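Side-chain contacts in DNA protection during starvation protein (Brevibacillus brevis, PDB 1N1Q), which probably binds and condenses DNA during starvation and protects it from oxidative damage, oxidising iron(II) and storing it as mineral inside a hollow twelve-subunit shell: residues 21-26 and 101-106; 27-32 and 85-90. All coordinates share one frame; numbering follows the deposited sequence.

Contact 1 of 2, residues 21-26 and 101-106; sequences VVLYVK and VNDFVD
K26 and D103 meet in a salt bridge that links helix 4-33 to helix 93-120, two members of the four-helix bundle of this ferritin-like subunit. The ionic part is compact: NZ of K26 donates to OD2 of D103 at 2.6 Å, and OD2 receives it on its syn lone pair, the side that faces the other carboxylate oxygen. The lysine and the aspartate reach toward each other from their two helices. With CG of K26 anti to the backbone N (chi1 -167°) and every later torsion extended, the lysine spans the gap between the helices at full length, its CE arriving 3.4 Å from OD2 of D103.

A water completes the polar contact. The water oxygen accepts from NZ of K26 at 3.2 Å and donates to OD1 of D103 at 2.8 Å, so both carboxylate oxygens are tied to the ammonium group, one directly and one through the water. NZ has a further acceptor in the backbone O of K85, in the loop between helices 75-81 and 93-120.

Van der Waals contact is slight: CD2 of L23, a methyl one turn before K26, lies 3.9 Å from OD2 of D103, passing alongside the carboxylate. I84 touches both L23 and D103, so the same loop packs against each helix.

Replacing K26 with alanine would remove the ammonium group and is likely to leave the D103 carboxylate without this countercharge and the carbonyl of K85 without this donor. The lysine is buried and the aspartate partly exposed; their pairing is likely to offset the cost of placing a charged ammonium group between helices, while its three acceptors, carboxylate, water and carbonyl, fix the direction in which NZ points.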
loop_
_atom_site.group_PDB
_atom_site.type_symbol
_atom_site.label_atom_id
_atom_site.label_comp_id
_atom_site.label_asym_id
_atom_site.label_seq_id
_atom_site.Cartn_x
_atom_site.Cartn_y
_atom_site.Cartn_z
ATOM N N VAL A 21 -16.512 -16.913 -12.180
ATOM C CA VAL A 21 -16.772 -15.533 -11.774
ATOM C C VAL A 21 -18.090 -15.565 -11.001
ATOM O O VAL A 21 -18.244 -14.897 -9.986
ATOM C CB VAL A 21 -16.900 -14.588 -12.994
ATOM C CG1 VAL A 21 -17.250 -13.166 -12.537
ATOM C CG2 VAL A 21 -15.607 -14.574 -13.757
ATOM N N VAL A 22 -19.034 -16.363 -11.486
ATOM C CA VAL A 22 -20.320 -16.508 -10.804
ATOM C C VAL A 22 -20.098 -17.196 -9.448
ATOM O O VAL A 22 -20.598 -16.737 -8.416
ATOM C CB VAL A 22 -21.317 -17.360 -11.642
ATOM C CG1 VAL A 22 -22.494 -17.806 -10.772
ATOM C CG2 VAL A 22 -21.821 -16.552 -12.832
ATOM N N LEU A 23 -19.332 -18.284 -9.454
ATOM C CA LEU A 23 -19.053 -19.022 -8.227
ATOM C C LEU A 23 -18.294 -18.216 -7.176
ATOM O O LEU A 23 -18.497 -18.418 -5.981
ATOM C CB LEU A 23 -18.290 -20.314 -8.540
ATOM C CG LEU A 23 -19.184 -21.464 -9.024
ATOM C CD1 LEU A 23 -18.342 -22.586 -9.603
ATOM C CD2 LEU A 23 -20.031 -21.960 -7.860
ATOM N N TYR A 24 -17.427 -17.302 -7.606
ATOM C CA TYR A 24 -16.683 -16.493 -6.647
ATOM C C TYR A 24 -17.683 -15.767 -5.751
ATOM O O TYR A 24 -17.508 -15.689 -4.534
ATOM C CB TYR A 24 -15.800 -15.474 -7.371
ATOM C CG TYR A 24 -15.044 -14.548 -6.436
ATOM C CD1 TYR A 24 -13.931 -14.994 -5.717
ATOM C CD2 TYR A 24 -15.444 -13.224 -6.274
ATOM C CE1 TYR A 24 -13.236 -14.139 -4.859
ATOM C CE2 TYR A 24 -14.759 -12.364 -5.420
ATOM C CZ TYR A 24 -13.657 -12.825 -4.720
ATOM O OH TYR A 24 -12.972 -11.963 -3.891
ATOM N N VAL A 25 -18.740 -15.241 -6.358
ATOM C CA VAL A 25 -19.753 -14.525 -5.589
ATOM C C VAL A 25 -20.736 -15.467 -4.897
ATOM O O VAL A 25 -21.207 -15.185 -3.798
ATOM C CB VAL A 25 -20.515 -13.522 -6.485
ATOM C CG1 VAL A 25 -21.800 -13.040 -5.793
ATOM C CG2 VAL A 25 -19.626 -12.333 -6.781
ATOM N N LYS A 26 -21.022 -16.600 -5.526
ATOM C CA LYS A 26 -21.949 -17.566 -4.944
ATOM C C LYS A 26 -21.365 -18.154 -3.661
ATOM O O LYS A 26 -22.065 -18.317 -2.658
ATOM C CB LYS A 26 -22.245 -18.682 -5.950
ATOM C CG LYS A 26 -23.438 -19.571 -5.577
ATOM C CD LYS A 26 -23.742 -20.573 -6.699
ATOM C CE LYS A 26 -25.021 -21.362 -6.440
ATOM N NZ LYS A 26 -25.341 -22.257 -7.596
ATOM N N VAL A 101 -22.157 -29.187 -4.331
ATOM C CA VAL A 101 -21.970 -30.525 -4.880
ATOM C C VAL A 101 -22.568 -30.571 -6.289
ATOM O O VAL A 101 -21.920 -31.044 -7.219
ATOM C CB VAL A 101 -22.650 -31.602 -4.005
ATOM C CG1 VAL A 101 -22.714 -32.932 -4.760
ATOM C CG2 VAL A 101 -21.868 -31.781 -2.706
ATOM N N ASN A 102 -23.789 -30.059 -6.438
ATOM C CA ASN A 102 -24.450 -30.042 -7.739
ATOM C C ASN A 102 -23.642 -29.243 -8.759
ATOM O O ASN A 102 -23.429 -29.695 -9.880
ATOM C CB ASN A 102 -25.855 -29.440 -7.646
ATOM C CG ASN A 102 -26.813 -30.309 -6.861
ATOM O OD1 ASN A 102 -26.603 -31.516 -6.721
ATOM N ND2 ASN A 102 -27.879 -29.704 -6.352
ATOM N N ASP A 103 -23.196 -28.053 -8.369
ATOM C CA ASP A 103 -22.420 -27.207 -9.269
ATOM C C ASP A 103 -21.101 -27.861 -9.677
ATOM O O ASP A 103 -20.754 -27.900 -10.863
ATOM C CB ASP A 103 -22.149 -25.847 -8.617
ATOM C CG ASP A 103 -23.410 -25.006 -8.482
ATOM O OD1 ASP A 103 -24.447 -25.389 -9.055
ATOM O OD2 ASP A 103 -23.354 -23.965 -7.809
ATOM N N PHE A 104 -20.358 -28.364 -8.695
ATOM C CA PHE A 104 -19.083 -29.011 -8.997
ATOM C C PHE A 104 -19.281 -30.228 -9.896
ATOM O O PHE A 104 -18.473 -30.495 -10.783
ATOM C CB PHE A 104 -18.369 -29.422 -7.708
ATOM C CG PHE A 104 -17.691 -28.280 -6.987
ATOM C CD1 PHE A 104 -16.887 -28.529 -5.873
ATOM C CD2 PHE A 104 -17.836 -26.966 -7.424
ATOM C CE1 PHE A 104 -16.243 -27.485 -5.207
ATOM C CE2 PHE A 104 -17.194 -25.917 -6.761
ATOM C CZ PHE A 104 -16.400 -26.171 -5.659
ATOM N N VAL A 105 -20.359 -30.966 -9.669
ATOM C CA VAL A 105 -20.641 -32.135 -10.492
ATOM C C VAL A 105 -20.901 -31.688 -11.932
ATOM O O VAL A 105 -20.432 -32.321 -12.876
ATOM C CB VAL A 105 -21.863 -32.923 -9.957
ATOM C CG1 VAL A 105 -22.232 -34.053 -10.921
ATOM C CG2 VAL A 105 -21.542 -33.501 -8.595
ATOM N N ASP A 106 -21.635 -30.589 -12.088
ATOM C CA ASP A 106 -21.934 -30.060 -13.409
ATOM C C ASP A 106 -20.625 -29.633 -14.089
ATOM O O ASP A 106 -20.379 -29.964 -15.252
ATOM C CB ASP A 106 -22.892 -28.874 -13.280
ATOM C CG ASP A 106 -23.497 -28.461 -14.612
ATOM O OD1 ASP A 106 -23.695 -29.346 -15.464
ATOM O OD2 ASP A 106 -23.794 -27.262 -14.778
HETATM O O HOH W 1 -26.485 -25.170 -7.149
#

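Contact 2 of 2, residues 27-32 and 85-90; sequences LHNFHW and KEATGG. With FEO (mu-oxo-diiron), chain F.
A87 places its methyl group against N29 and F30 where the connection that carries the short helix 75-81 leads into helix 93-120 and runs past helix 4-33 of the ferritin-like four-helix bundle. CB of A87 points toward the helix and lies 3.5 Å from ND2 of N29 and 3.6 Å from CE2 of F30, meeting the phenyl ring obliquely.

The two helix residues reach this methyl by different first torsions. N29 has CG anti to its backbone N (chi1 -174°), which carries the amide out to the loop; F30 instead has CG anti to the carbonyl carbon (chi1 -65°), and its ring also packs on M96, S99 and V100 of helix 93-120. The N29 amide is engaged at both ends, OD1 accepting from ND2 of N33 and ND2 donating to A73 O of the second subunit.

Beyond A87 the chain bends in an ST turn, OG1 of T88 accepting from N of G90 at 3.2 Å.

H31, directly after F30, serves the ferroxidase centre shared between subunits, together with D58 and E62 of the second subunit. ND1 of H31 is hydrogen-bonded to the backbone O of H43, and NE2 of H31 coordinates one iron, FE1, of the mu-oxo-diiron group at 2.2 Å.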
loop_
_atom_site.group_PDB
_atom_site.type_symbol
_atom_site.label_atom_id
_atom_site.label_comp_id
_atom_site.label_asym_id
_atom_site.label_seq_id
_atom_site.Cartn_x
_atom_site.Cartn_y
_atom_site.Cartn_z
ATOM N N LEU A 27 -20.074 -18.463 -3.697
ATOM C CA LEU A 27 -19.391 -19.020 -2.540
ATOM C C LEU A 27 -19.300 -17.983 -1.417
ATOM O O LEU A 27 -19.326 -18.327 -0.232
ATOM C CB LEU A 27 -18.009 -19.517 -2.952
ATOM C CG LEU A 27 -18.107 -20.740 -3.877
ATOM C CD1 LEU A 27 -16.770 -21.008 -4.546
ATOM C CD2 LEU A 27 -18.564 -21.960 -3.063
ATOM N N HIS A 28 -19.197 -16.712 -1.795
ATOM C CA HIS A 28 -19.167 -15.622 -0.818
ATOM C C HIS A 28 -20.549 -15.580 -0.183
ATOM O O HIS A 28 -20.689 -15.387 1.021
ATOM C CB HIS A 28 -18.880 -14.278 -1.508
ATOM C CG HIS A 28 -17.431 -13.903 -1.521
ATOM N ND1 HIS A 28 -16.805 -13.305 -0.448
ATOM C CD2 HIS A 28 -16.480 -14.044 -2.477
ATOM C CE1 HIS A 28 -15.535 -13.091 -0.742
ATOM N NE2 HIS A 28 -15.312 -13.529 -1.967
ATOM N N ASN A 29 -21.569 -15.778 -1.010
ATOM C CA ASN A 29 -22.954 -15.769 -0.542
ATOM C C ASN A 29 -23.130 -16.796 0.568
ATOM O O ASN A 29 -23.661 -16.493 1.630
ATOM C CB ASN A 29 -23.911 -16.085 -1.697
ATOM C CG ASN A 29 -25.371 -15.941 -1.307
ATOM O OD1 ASN A 29 -25.841 -16.583 -0.368
ATOM N ND2 ASN A 29 -26.100 -15.096 -2.034
ATOM N N PHE A 30 -22.666 -18.013 0.317
ATOM C CA PHE A 30 -22.764 -19.088 1.292
ATOM C C PHE A 30 -21.871 -18.814 2.509
ATOM O O PHE A 30 -22.243 -19.102 3.657
ATOM C CB PHE A 30 -22.392 -20.417 0.626
ATOM C CG PHE A 30 -23.358 -20.847 -0.454
ATOM C CD1 PHE A 30 -23.074 -21.933 -1.279
ATOM C CD2 PHE A 30 -24.562 -20.170 -0.638
ATOM C CE1 PHE A 30 -23.972 -22.339 -2.271
ATOM C CE2 PHE A 30 -25.467 -20.567 -1.623
ATOM C CZ PHE A 30 -25.172 -21.655 -2.442
ATOM N N HIS A 31 -20.698 -18.244 2.249
ATOM C CA HIS A 31 -19.737 -17.895 3.296
ATOM C C HIS A 31 -20.407 -16.939 4.283
ATOM O O HIS A 31 -20.272 -17.073 5.500
ATOM C CB HIS A 31 -18.536 -17.216 2.636
ATOM C CG HIS A 31 -17.531 -16.646 3.593
ATOM N ND1 HIS A 31 -16.641 -17.426 4.302
ATOM C CD2 HIS A 31 -17.231 -15.362 3.902
ATOM C CE1 HIS A 31 -15.835 -16.648 5.001
ATOM N NE2 HIS A 31 -16.172 -15.390 4.776
ATOM N N TRP A 32 -21.156 -15.990 3.731
ATOM C CA TRP A 32 -21.845 -14.977 4.520
ATOM C C TRP A 32 -23.147 -15.411 5.191
ATOM O O TRP A 32 -23.370 -15.147 6.363
ATOM C CB TRP A 32 -22.170 -13.756 3.651
ATOM C CG TRP A 32 -20.977 -13.063 3.069
ATOM C CD1 TRP A 32 -19.759 -12.894 3.666
ATOM C CD2 TRP A 32 -20.897 -12.404 1.797
ATOM N NE1 TRP A 32 -18.926 -12.175 2.848
ATOM C CE2 TRP A 32 -19.597 -11.859 1.693
ATOM C CE3 TRP A 32 -21.797 -12.222 0.736
ATOM C CZ2 TRP A 32 -19.170 -11.139 0.567
ATOM C CZ3 TRP A 32 -21.374 -11.508 -0.388
ATOM C CH2 TRP A 32 -20.068 -10.975 -0.461
ATOM N N LYS A 85 -25.962 -21.304 -11.821
ATOM C CA LYS A 85 -26.994 -20.363 -11.348
ATOM C C LYS A 85 -26.538 -19.686 -10.050
ATOM O O LYS A 85 -25.736 -20.244 -9.307
ATOM C CB LYS A 85 -28.327 -21.086 -11.081
ATOM C CG LYS A 85 -28.912 -21.849 -12.259
ATOM C CD LYS A 85 -29.222 -20.953 -13.445
ATOM C CE LYS A 85 -30.098 -21.697 -14.449
ATOM N NZ LYS A 85 -30.195 -20.996 -15.763
ATOM N N GLU A 86 -27.064 -18.492 -9.783
ATOM C CA GLU A 86 -26.706 -17.742 -8.582
ATOM C C GLU A 86 -27.515 -18.265 -7.407
ATOM O O GLU A 86 -28.529 -18.937 -7.597
ATOM C CB GLU A 86 -26.963 -16.248 -8.809
ATOM C CG GLU A 86 -26.231 -15.719 -10.039
ATOM C CD GLU A 86 -25.835 -14.265 -9.909
ATOM O OE1 GLU A 86 -26.643 -13.382 -10.263
ATOM O OE2 GLU A 86 -24.708 -14.010 -9.439
ATOM N N ALA A 87 -27.055 -17.981 -6.195
ATOM C CA ALA A 87 -27.751 -18.440 -5.003
ATOM C C ALA A 87 -29.144 -17.823 -4.935
ATOM O O ALA A 87 -29.398 -16.774 -5.519
ATOM C CB ALA A 87 -26.952 -18.065 -3.757
ATOM N N THR A 88 -30.046 -18.484 -4.216
ATOM C CA THR A 88 -31.409 -17.984 -4.057
ATOM C C THR A 88 -31.481 -16.986 -2.912
ATOM O O THR A 88 -32.295 -16.067 -2.930
ATOM C CB THR A 88 -32.407 -19.120 -3.753
ATOM O OG1 THR A 88 -32.102 -19.693 -2.476
ATOM C CG2 THR A 88 -32.335 -20.192 -4.815
ATOM N N GLY A 89 -30.618 -17.171 -1.922
ATOM C CA GLY A 89 -30.601 -16.278 -0.777
ATOM C C GLY A 89 -31.227 -16.934 0.441
ATOM O O GLY A 89 -31.013 -16.491 1.569
ATOM N N GLY A 90 -31.984 -18.006 0.217
ATOM C CA GLY A 90 -32.621 -18.700 1.321
ATOM C C GLY A 90 -32.147 -20.129 1.566
ATOM O O GLY A 90 -32.834 -20.894 2.247
HETATM FE FE1 FEO F . -15.325 -13.456 5.329
HETATM FE FE2 FEO F . -13.837 -13.675 8.286
HETATM O O FEO F . -13.755 -14.127 6.295
HETATM O O HOH W 2 -15.685 -13.645 9.403
#

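In the fold
Contacts 1 and 2 use successive segments of helix 4-33, with centres about 10 Å apart. Along the chain the order is 21-26, 27-32, 85-90, 101-106, so the two segments of contact 2 both fall between those of contact 1. The partners of helix 4-33 differ: helix 93-120 in contact 1, whose centre is about 5 Å from the centre of the chain, and the loop leading into that helix in contact 2, whose centre is about 14 Å from it. K26 of contact 1 reaches the backbone of contact 2 at K85. Both contacts also touch the second subunit, which places this part of the first helix between the bundle interior and the interface holding the iron site.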